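Local coordinates for protein peptidase M3B, oligoendopeptidase F (Enterococcus faecium, PDB 2QR4) that probably hydrolyses short peptides as a metal-dependent endopeptidase of family M3, at residues W90-W104 against Y119-A133. Residues are numbered along the deposited sequence; the frame is centred on the assembly and turned at random.
Sequences WFEPEILQLSDDQIW and YIQQIVDNRAHVLSA
Helix 91-95 crosses helix 119-124 at -78°, their axes 10.5 Å apart at closest approach, and helix 100-104 runs antiparallel to 119-124, with L96 and R127 touching across the loops that join these helices. R127 closes the type I turn that starts at V124. With CG anti to the backbone N (chi1 -162°) and a bend at chi3, its chain runs counter to the L96 side chain and lays one guanidinium face against L96 CD2. R127 NH1 donates to a lone pair of L96 O (2.9 Å), while NH2 makes an almost straight hydrogen bond, part of a salt bridge, to D100 OD1 (2.9 Å), meeting the carboxylate from above its plane. These two in-plane bonds fix the guanidinium's rotation beside the S99-Q102 capping box; a weak bond from NH2 to L98 O is secondary. Next to the guanidinium the packing is aliphatic: L96 CD1 presses on V130 CB (3.6 Å), I95 CD1 meets I123 CD1 (3.7 Å), and I103 CG2 touches I120 CG2. W104 CZ2 comes obliquely within 3.5 Å of Q121 NE2, and P93 CG lies 3.4 Å from L131 O. The F91 and Y119 rings meet edge to edge, CE2 to CE2 (3.7 Å). Helix 33-63 lies against F91, Y119 and I120, and E136 of helix 133-141 touches P93 and V130, so the contact ties consecutive short helices and their loops, largely within the oligopeptidase F family region, to both neighbours.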
ATOM      1  N   TRP A  90     -24.671  -3.148  -8.787  1.00 36.86           N
ATOM      2  CA  TRP A  90     -25.672  -2.612  -9.715  1.00 35.23           C
ATOM      3  C   TRP A  90     -26.878  -2.053  -8.953  1.00 43.37           C
ATOM      4  O   TRP A  90     -27.675  -1.280  -9.489  1.00 50.51           O
ATOM      5  CB  TRP A  90     -26.137  -3.700 -10.673  1.00 35.21           C
ATOM      6  CG  TRP A  90     -26.633  -4.899  -9.930  1.00 44.41           C
ATOM      7  CD1 TRP A  90     -25.922  -6.020  -9.613  1.00 39.39           C
ATOM      8  CD2 TRP A  90     -27.941  -5.083  -9.387  1.00 36.66           C
ATOM      9  NE1 TRP A  90     -26.704  -6.893  -8.917  1.00 39.77           N
ATOM     10  CE2 TRP A  90     -27.951  -6.344  -8.755  1.00 44.92           C
ATOM     11  CE3 TRP A  90     -29.112  -4.307  -9.379  1.00 35.34           C
ATOM     12  CZ2 TRP A  90     -29.080  -6.847  -8.099  1.00 41.99           C
ATOM     13  CZ3 TRP A  90     -30.231  -4.805  -8.736  1.00 45.29           C
ATOM     14  CH2 TRP A  90     -30.207  -6.068  -8.101  1.00 41.43           C
ATOM     15  N   PHE A  91     -26.983  -2.442  -7.688  1.00 42.27           N
ATOM     16  CA  PHE A  91     -28.190  -2.258  -6.890  1.00 36.07           C
ATOM     17  C   PHE A  91     -28.628  -0.797  -6.674  1.00 41.08           C
ATOM     18  O   PHE A  91     -29.761  -0.431  -7.021  1.00 45.51           O
ATOM     19  CB  PHE A  91     -28.028  -3.018  -5.569  1.00 40.84           C
ATOM     20  CG  PHE A  91     -29.177  -2.868  -4.630  1.00 43.72           C
ATOM     21  CD1 PHE A  91     -30.449  -3.259  -5.002  1.00 50.11           C
ATOM     22  CD2 PHE A  91     -28.985  -2.349  -3.372  1.00 42.47           C
ATOM     23  CE1 PHE A  91     -31.517  -3.124  -4.133  1.00 50.39           C
ATOM     24  CE2 PHE A  91     -30.046  -2.217  -2.495  1.00 51.59           C
ATOM     25  CZ  PHE A  91     -31.311  -2.605  -2.877  1.00 49.55           C
ATOM     26  N   GLU A  92     -27.756   0.037  -6.111  1.00 39.66           N
ATOM     27  CA  GLU A  92     -28.105   1.445  -5.855  1.00 41.60           C
ATOM     28  C   GLU A  92     -28.296   2.296  -7.129  1.00 39.38           C
ATOM     29  O   GLU A  92     -29.219   3.110  -7.212  1.00 33.45           O
ATOM     30  CB  GLU A  92     -27.080   2.090  -4.927  1.00 41.61           C
ATOM     31  CG  GLU A  92     -26.930   1.370  -3.589  1.00 43.89           C
ATOM     32  CD  GLU A  92     -26.141   2.181  -2.556  1.00 48.65           C
ATOM     33  OE1 GLU A  92     -25.611   3.269  -2.891  1.00 64.87           O
ATOM     34  OE2 GLU A  92     -26.052   1.729  -1.396  1.00 57.02           O
ATOM     35  N   PRO A  93     -27.394   2.148  -8.107  1.00 35.62           N
ATOM     36  CA  PRO A  93     -27.632   2.747  -9.417  1.00 46.19           C
ATOM     37  C   PRO A  93     -28.999   2.375  -9.979  1.00 47.85           C
ATOM     38  O   PRO A  93     -29.687   3.240 -10.523  1.00 50.92           O
ATOM     39  CB  PRO A  93     -26.512   2.156 -10.282  1.00 41.36           C
ATOM     40  CG  PRO A  93     -25.389   1.948  -9.279  1.00 41.65           C
ATOM     41  CD  PRO A  93     -26.082   1.485  -8.029  1.00 38.14           C
ATOM     42  N   GLU A  94     -29.408   1.115  -9.852  1.00 41.47           N
ATOM     43  CA  GLU A  94     -30.708   0.722 -10.414  1.00 45.78           C
ATOM     44  C   GLU A  94     -31.883   1.250  -9.608  1.00 42.34           C
ATOM     45  O   GLU A  94     -32.902   1.617 -10.174  1.00 43.04           O
ATOM     46  CB  GLU A  94     -30.825  -0.781 -10.612  1.00 39.18           C
ATOM     47  CG  GLU A  94     -30.047  -1.284 -11.799  1.00 53.40           C
ATOM     48  CD  GLU A  94     -30.559  -2.617 -12.309  1.00 65.08           C
ATOM     49  OE1 GLU A  94     -29.815  -3.247 -13.105  1.00 59.22           O
ATOM     50  OE2 GLU A  94     -31.697  -3.020 -11.924  1.00 52.90           O
ATOM     51  N   ILE A  95     -31.737   1.301  -8.288  1.00 41.98           N
ATOM     52  CA  ILE A  95     -32.750   1.942  -7.469  1.00 42.06           C
ATOM     53  C   ILE A  95     -32.929   3.360  -7.974  1.00 39.56           C
ATOM     54  O   ILE A  95     -34.042   3.819  -8.203  1.00 38.07           O
ATOM     55  CB  ILE A  95     -32.350   1.983  -5.983  1.00 35.00           C
ATOM     56  CG1 ILE A  95     -32.486   0.595  -5.363  1.00 30.51           C
ATOM     57  CG2 ILE A  95     -33.228   2.962  -5.219  1.00 35.28           C
ATOM     58  CD1 ILE A  95     -31.819   0.481  -4.023  1.00 35.11           C
ATOM     59  N   LEU A  96     -31.805   4.032  -8.181  1.00 37.51           N
ATOM     60  CA  LEU A  96     -31.805   5.437  -8.552  1.00 42.24           C
ATOM     61  C   LEU A  96     -32.275   5.736  -9.987  1.00 46.38           C
ATOM     62  O   LEU A  96     -32.468   6.891 -10.344  1.00 34.84           O
ATOM     63  CB  LEU A  96     -30.422   6.035  -8.290  1.00 41.18           C
ATOM     64  CG  LEU A  96     -30.121   6.170  -6.798  1.00 37.82           C
ATOM     65  CD1 LEU A  96     -28.812   6.878  -6.583  1.00 38.10           C
ATOM     66  CD2 LEU A  96     -31.252   6.923  -6.118  1.00 36.41           C
ATOM     67  N   GLN A  97     -32.471   4.705 -10.804  1.00 46.86           N
ATOM     68  CA  GLN A  97     -33.007   4.926 -12.143  1.00 41.37           C
ATOM     69  C   GLN A  97     -34.512   5.101 -12.068  1.00 45.67           C
ATOM     70  O   GLN A  97     -35.137   5.597 -13.001  1.00 41.26           O
ATOM     71  CB  GLN A  97     -32.621   3.795 -13.105  1.00 45.21           C
ATOM     72  CG  GLN A  97     -31.244   4.005 -13.753  1.00 50.26           C
ATOM     73  CD  GLN A  97     -30.696   2.748 -14.395  1.00 50.06           C
ATOM     74  OE1 GLN A  97     -30.994   1.633 -13.970  1.00 58.98           O
ATOM     75  NE2 GLN A  97     -29.895   2.925 -15.429  1.00 51.46           N
ATOM     76  N   LEU A  98     -35.093   4.681 -10.952  1.00 43.30           N
ATOM     77  CA  LEU A  98     -36.470   5.018 -10.656  1.00 42.66           C
ATOM     78  C   LEU A  98     -36.511   6.441 -10.111  1.00 41.88           C
ATOM     79  O   LEU A  98     -35.535   6.928  -9.536  1.00 50.03           O
ATOM     80  CB  LEU A  98     -37.041   4.053  -9.623  1.00 41.94           C
ATOM     81  CG  LEU A  98     -36.981   2.579 -10.018  1.00 42.65           C
ATOM     82  CD1 LEU A  98     -37.358   1.710  -8.848  1.00 36.11           C
ATOM     83  CD2 LEU A  98     -37.898   2.321 -11.199  1.00 47.27           C
ATOM     84  N   SER A  99     -37.645   7.104 -10.293  1.00 48.84           N
ATOM     85  CA  SER A  99     -37.864   8.426  -9.713  1.00 55.64           C
ATOM     86  C   SER A  99     -38.262   8.297  -8.243  1.00 59.52           C
ATOM     87  O   SER A  99     -38.966   7.355  -7.865  1.00 50.52           O
ATOM     88  CB  SER A  99     -39.009   9.119 -10.436  1.00 49.28           C
ATOM     89  OG  SER A  99     -40.239   8.593  -9.963  1.00 51.17           O
ATOM     90  N   ASP A 100     -37.832   9.259  -7.428  1.00 55.77           N
ATOM     91  CA  ASP A 100     -38.291   9.356  -6.040  1.00 56.72           C
ATOM     92  C   ASP A 100     -39.763   8.973  -5.858  1.00 52.90           C
ATOM     93  O   ASP A 100     -40.105   8.229  -4.937  1.00 58.39           O
ATOM     94  CB  ASP A 100     -38.060  10.766  -5.489  1.00 55.74           C
ATOM     95  CG  ASP A 100     -36.638  10.971  -4.994  1.00 61.65           C
ATOM     96  OD1 ASP A 100     -35.785  10.091  -5.243  1.00 65.36           O
ATOM     97  OD2 ASP A 100     -36.376  12.010  -4.349  1.00 59.05           O
ATOM     98  N   ASP A 101     -40.639   9.468  -6.724  1.00 44.68           N
ATOM     99  CA  ASP A 101     -42.066   9.184  -6.536  1.00 50.84           C
ATOM    100  C   ASP A 101     -42.498   7.787  -6.964  1.00 49.27           C
ATOM    101  O   ASP A 101     -43.522   7.285  -6.496  1.00 56.09           O
ATOM    102  CB  ASP A 101     -42.993  10.278  -7.116  1.00 46.87           C
ATOM    103  CG  ASP A 101     -42.263  11.285  -7.992  1.00 64.67           C
ATOM    104  OD1 ASP A 101     -42.967  12.160  -8.552  1.00 58.58           O
ATOM    105  OD2 ASP A 101     -41.007  11.220  -8.119  1.00 68.53           O
ATOM    106  N   GLN A 102     -41.731   7.153  -7.849  1.00 48.95           N
ATOM    107  CA  GLN A 102     -41.973   5.745  -8.180  1.00 51.99           C
ATOM    108  C   GLN A 102     -41.605   4.867  -6.987  1.00 48.30           C
ATOM    109  O   GLN A 102     -42.249   3.857  -6.714  1.00 48.97           O
ATOM    110  CB  GLN A 102     -41.136   5.311  -9.379  1.00 50.24           C
ATOM    111  CG  GLN A 102     -41.705   5.642 -10.745  1.00 52.14           C
ATOM    112  CD  GLN A 102     -40.695   5.352 -11.843  1.00 59.33           C
ATOM    113  OE1 GLN A 102     -39.647   6.006 -11.932  1.00 56.12           O
ATOM    114  NE2 GLN A 102     -40.986   4.346 -12.665  1.00 54.49           N
ATOM    115  N   ILE A 103     -40.549   5.268  -6.290  1.00 47.26           N
ATOM    116  CA  ILE A 103     -40.046   4.535  -5.140  1.00 45.58           C
ATOM    117  C   ILE A 103     -41.055   4.532  -3.992  1.00 51.42           C
ATOM    118  O   ILE A 103     -41.409   3.465  -3.494  1.00 59.26           O
ATOM    119  CB  ILE A 103     -38.681   5.091  -4.688  1.00 40.14           C
ATOM    120  CG1 ILE A 103     -37.633   4.857  -5.778  1.00 33.95           C
ATOM    121  CG2 ILE A 103     -38.226   4.450  -3.403  1.00 42.78           C
ATOM    122  CD1 ILE A 103     -36.237   5.351  -5.419  1.00 39.70           C
ATOM    123  N   TRP A 104     -41.544   5.704  -3.587  1.00 50.25           N
ATOM    124  CA  TRP A 104     -42.513   5.762  -2.483  1.00 53.05           C
ATOM    125  C   TRP A 104     -43.896   5.279  -2.926  1.00 53.71           C
ATOM    126  O   TRP A 104     -44.768   5.008  -2.098  1.00 58.52           O
ATOM    127  CB  TRP A 104     -42.584   7.157  -1.830  1.00 46.01           C
ATOM    128  CG  TRP A 104     -41.246   7.722  -1.495  1.00 47.37           C
ATOM    129  CD1 TRP A 104     -40.690   8.866  -1.997  1.00 49.37           C
ATOM    130  CD2 TRP A 104     -40.264   7.154  -0.612  1.00 54.26           C
ATOM    131  NE1 TRP A 104     -39.422   9.048  -1.480  1.00 52.75           N
ATOM    132  CE2 TRP A 104     -39.138   8.012  -0.628  1.00 48.85           C
ATOM    133  CE3 TRP A 104     -40.224   6.003   0.186  1.00 51.57           C
ATOM    134  CZ2 TRP A 104     -37.996   7.763   0.130  1.00 41.43           C
ATOM    135  CZ3 TRP A 104     -39.076   5.752   0.938  1.00 49.49           C
ATOM    136  CH2 TRP A 104     -37.982   6.630   0.903  1.00 46.66           C
ATOM    137  N   TYR A 119     -33.428   2.692   4.917  1.00 57.03           N
ATOM    138  CA  TYR A 119     -32.322   2.274   4.062  1.00 50.07           C
ATOM    139  C   TYR A 119     -32.470   2.831   2.647  1.00 49.61           C
ATOM    140  O   TYR A 119     -31.501   3.309   2.052  1.00 40.25           O
ATOM    141  CB  TYR A 119     -32.192   0.754   4.038  1.00 60.75           C
ATOM    142  CG  TYR A 119     -31.256   0.253   2.977  1.00 64.62           C
ATOM    143  CD1 TYR A 119     -29.876   0.304   3.160  1.00 72.45           C
ATOM    144  CD2 TYR A 119     -31.748  -0.267   1.780  1.00 64.20           C
ATOM    145  CE1 TYR A 119     -29.005  -0.150   2.174  1.00 71.94           C
ATOM    146  CE2 TYR A 119     -30.891  -0.728   0.794  1.00 72.49           C
ATOM    147  CZ  TYR A 119     -29.518  -0.665   0.995  1.00 74.54           C
ATOM    148  OH  TYR A 119     -28.660  -1.121   0.016  1.00 75.84           O
ATOM    149  N   ILE A 120     -33.686   2.777   2.113  1.00 48.49           N
ATOM    150  CA  ILE A 120     -33.967   3.347   0.797  1.00 50.36           C
ATOM    151  C   ILE A 120     -33.874   4.879   0.816  1.00 50.55           C
ATOM    152  O   ILE A 120     -33.522   5.499  -0.181  1.00 50.45           O
ATOM    153  CB  ILE A 120     -35.345   2.888   0.272  1.00 51.55           C
ATOM    154  CG1 ILE A 120     -35.325   1.380   0.011  1.00 45.67           C
ATOM    155  CG2 ILE A 120     -35.724   3.636  -1.002  1.00 49.78           C
ATOM    156  CD1 ILE A 120     -34.087   0.917  -0.753  1.00 43.73           C
ATOM    157  N   GLN A 121     -34.170   5.470   1.969  1.00 47.04           N
ATOM    158  CA  GLN A 121     -34.093   6.911   2.156  1.00 47.49           C
ATOM    159  C   GLN A 121     -32.673   7.434   1.984  1.00 44.85           C
ATOM    160  O   GLN A 121     -32.464   8.449   1.321  1.00 49.62           O
ATOM    161  CB  GLN A 121     -34.614   7.296   3.545  1.00 56.70           C
ATOM    162  CG  GLN A 121     -34.799   8.785   3.747  1.00 57.55           C
ATOM    163  CD  GLN A 121     -36.038   9.300   3.050  1.00 66.58           C
ATOM    164  OE1 GLN A 121     -37.151   9.161   3.558  1.00 77.02           O
ATOM    165  NE2 GLN A 121     -35.854   9.900   1.882  1.00 68.20           N
ATOM    166  N   GLN A 122     -31.704   6.752   2.593  1.00 40.82           N
ATOM    167  CA  GLN A 122     -30.303   7.149   2.496  1.00 47.08           C
ATOM    168  C   GLN A 122     -29.883   7.184   1.053  1.00 52.91           C
ATOM    169  O   GLN A 122     -29.224   8.129   0.603  1.00 55.75           O
ATOM    170  CB  GLN A 122     -29.392   6.178   3.251  1.00 50.31           C
ATOM    171  CG  GLN A 122     -29.027   6.616   4.654  1.00 72.82           C
ATOM    172  CD  GLN A 122     -30.238   7.008   5.487  1.00 84.31           C
ATOM    173  OE1 GLN A 122     -30.979   7.933   5.142  1.00 82.30           O
ATOM    174  NE2 GLN A 122     -30.434   6.312   6.599  1.00 91.88           N
ATOM    175  N   ILE A 123     -30.269   6.141   0.329  1.00 46.20           N
ATOM    176  CA  ILE A 123     -29.875   6.011  -1.060  1.00 45.91           C
ATOM    177  C   ILE A 123     -30.419   7.163  -1.882  1.00 46.63           C
ATOM    178  O   ILE A 123     -29.662   7.799  -2.610  1.00 33.74           O
ATOM    179  CB  ILE A 123     -30.306   4.672  -1.646  1.00 44.87           C
ATOM    180  CG1 ILE A 123     -29.556   3.545  -0.929  1.00 33.90           C
ATOM    181  CG2 ILE A 123     -30.023   4.651  -3.140  1.00 36.48           C
ATOM    182  CD1 ILE A 123     -30.097   2.201  -1.211  1.00 33.06           C
ATOM    183  N   VAL A 124     -31.716   7.438  -1.729  1.00 42.15           N
ATOM    184  CA  VAL A 124     -32.390   8.547  -2.410  1.00 35.98           C
ATOM    185  C   VAL A 124     -31.763   9.900  -2.071  1.00 44.55           C
ATOM    186  O   VAL A 124     -31.642  10.778  -2.932  1.00 42.04           O
ATOM    187  CB  VAL A 124     -33.904   8.569  -2.074  1.00 47.99           C
ATOM    188  CG1 VAL A 124     -34.545   9.916  -2.439  1.00 41.95           C
ATOM    189  CG2 VAL A 124     -34.622   7.420  -2.774  1.00 39.10           C
ATOM    190  N   ASP A 125     -31.357  10.062  -0.817  1.00 41.78           N
ATOM    191  CA  ASP A 125     -30.753  11.309  -0.366  1.00 38.55           C
ATOM    192  C   ASP A 125     -29.307  11.423  -0.834  1.00 39.84           C
ATOM    193  O   ASP A 125     -28.662  12.441  -0.631  1.00 44.85           O
ATOM    194  CB  ASP A 125     -30.773  11.394   1.164  1.00 47.29           C
ATOM    195  CG  ASP A 125     -32.146  11.669   1.722  1.00 49.33           C
ATOM    196  OD1 ASP A 125     -32.334  11.409   2.926  1.00 59.60           O
ATOM    197  OD2 ASP A 125     -33.034  12.142   0.976  1.00 44.64           O
ATOM    198  N   ASN A 126     -28.799  10.371  -1.454  1.00 43.20           N
ATOM    199  CA  ASN A 126     -27.389  10.292  -1.788  1.00 38.27           C
ATOM    200  C   ASN A 126     -27.241  10.183  -3.299  1.00 38.29           C
ATOM    201  O   ASN A 126     -26.192   9.806  -3.822  1.00 43.95           O
ATOM    202  CB  ASN A 126     -26.802   9.059  -1.116  1.00 47.95           C
ATOM    203  CG  ASN A 126     -25.392   9.259  -0.671  1.00 57.11           C
ATOM    204  OD1 ASN A 126     -24.595   8.321  -0.684  1.00 72.44           O
ATOM    205  ND2 ASN A 126     -25.061  10.480  -0.262  1.00 60.19           N
ATOM    206  N   ARG A 127     -28.328  10.517  -3.978  1.00 43.45           N
ATOM    207  CA  ARG A 127     -28.429  10.494  -5.428  1.00 42.26           C
ATOM    208  C   ARG A 127     -27.199  11.074  -6.110  1.00 41.18           C
ATOM    209  O   ARG A 127     -26.707  10.524  -7.100  1.00 37.92           O
ATOM    210  CB  ARG A 127     -29.668  11.300  -5.831  1.00 40.52           C
ATOM    211  CG  ARG A 127     -30.185  11.047  -7.228  1.00 49.90           C
ATOM    212  CD  ARG A 127     -31.536  11.723  -7.444  1.00 43.88           C
ATOM    213  NE  ARG A 127     -32.694  10.892  -7.088  1.00 43.00           N
ATOM    214  CZ  ARG A 127     -33.075   9.807  -7.760  1.00 33.63           C
ATOM    215  NH1 ARG A 127     -32.371   9.374  -8.799  1.00 33.43           N
ATOM    216  NH2 ARG A 127     -34.147   9.132  -7.390  1.00 27.21           N
ATOM    217  N   ALA A 128     -26.702  12.187  -5.574  1.00 28.52           N
ATOM    218  CA  ALA A 128     -25.581  12.901  -6.185  1.00 34.27           C
ATOM    219  C   ALA A 128     -24.235  12.201  -6.013  1.00 33.93           C
ATOM    220  O   ALA A 128     -23.263  12.567  -6.651  1.00 35.15           O
ATOM    221  CB  ALA A 128     -25.498  14.322  -5.636  1.00 28.91           C
ATOM    222  N   HIS A 129     -24.172  11.196  -5.152  1.00 30.50           N
ATOM    223  CA  HIS A 129     -22.893  10.596  -4.836  1.00 31.37           C
ATOM    224  C   HIS A 129     -22.858   9.132  -5.189  1.00 39.23           C
ATOM    225  O   HIS A 129     -21.839   8.474  -4.994  1.00 37.16           O
ATOM    226  CB  HIS A 129     -22.542  10.811  -3.365  1.00 24.23           C
ATOM    227  CG  HIS A 129     -22.652  12.238  -2.941  1.00 22.23           C
ATOM    228  ND1 HIS A 129     -21.731  13.196  -3.311  1.00 31.41           N
ATOM    229  CD2 HIS A 129     -23.582  12.878  -2.193  1.00 19.59           C
ATOM    230  CE1 HIS A 129     -22.088  14.368  -2.806  1.00 24.60           C
ATOM    231  NE2 HIS A 129     -23.206  14.203  -2.121  1.00 23.16           N
ATOM    232  N   VAL A 130     -23.968   8.625  -5.718  1.00 34.29           N
ATOM    233  CA  VAL A 130     -23.980   7.283  -6.275  1.00 37.05           C
ATOM    234  C   VAL A 130     -23.719   7.371  -7.772  1.00 40.36           C
ATOM    235  O   VAL A 130     -24.212   8.275  -8.436  1.00 41.45           O
ATOM    236  CB  VAL A 130     -25.309   6.567  -6.016  1.00 42.77           C
ATOM    237  CG1 VAL A 130     -25.296   5.191  -6.657  1.00 33.52           C
ATOM    238  CG2 VAL A 130     -25.564   6.466  -4.524  1.00 35.12           C
ATOM    239  N   LEU A 131     -22.943   6.432  -8.297  1.00 42.34           N
ATOM    240  CA  LEU A 131     -22.459   6.519  -9.670  1.00 34.19           C
ATOM    241  C   LEU A 131     -23.220   5.530 -10.545  1.00 34.08           C
ATOM    242  O   LEU A 131     -24.265   5.034 -10.151  1.00 34.81           O
ATOM    243  CB  LEU A 131     -20.943   6.280  -9.717  1.00 36.61           C
ATOM    244  CG  LEU A 131     -20.117   7.339  -8.964  1.00 43.67           C
ATOM    245  CD1 LEU A 131     -18.646   7.004  -8.946  1.00 36.29           C
ATOM    246  CD2 LEU A 131     -20.313   8.730  -9.553  1.00 35.62           C
ATOM    247  N   SER A 132     -22.730   5.272 -11.750  1.00 26.68           N
ATOM    248  CA  SER A 132     -23.390   4.300 -12.611  1.00 32.10           C
ATOM    249  C   SER A 132     -22.983   2.892 -12.182  1.00 32.46           C
ATOM    250  O   SER A 132     -22.043   2.719 -11.405  1.00 42.56           O
ATOM    251  CB  SER A 132     -23.014   4.544 -14.071  1.00 25.90           C
ATOM    252  OG  SER A 132     -21.640   4.291 -14.279  1.00 38.63           O
ATOM    253  N   ALA A 133     -23.670   1.887 -12.697  1.00 39.05           N
ATOM    254  CA  ALA A 133     -23.323   0.505 -12.387  1.00 36.07           C
ATOM    255  C   ALA A 133     -21.883   0.215 -12.781  1.00 37.81           C
ATOM    256  O   ALA A 133     -21.154  -0.414 -12.021  1.00 40.56           O
ATOM    257  CB  ALA A 133     -24.275  -0.455 -13.086  1.00 33.61           C
TER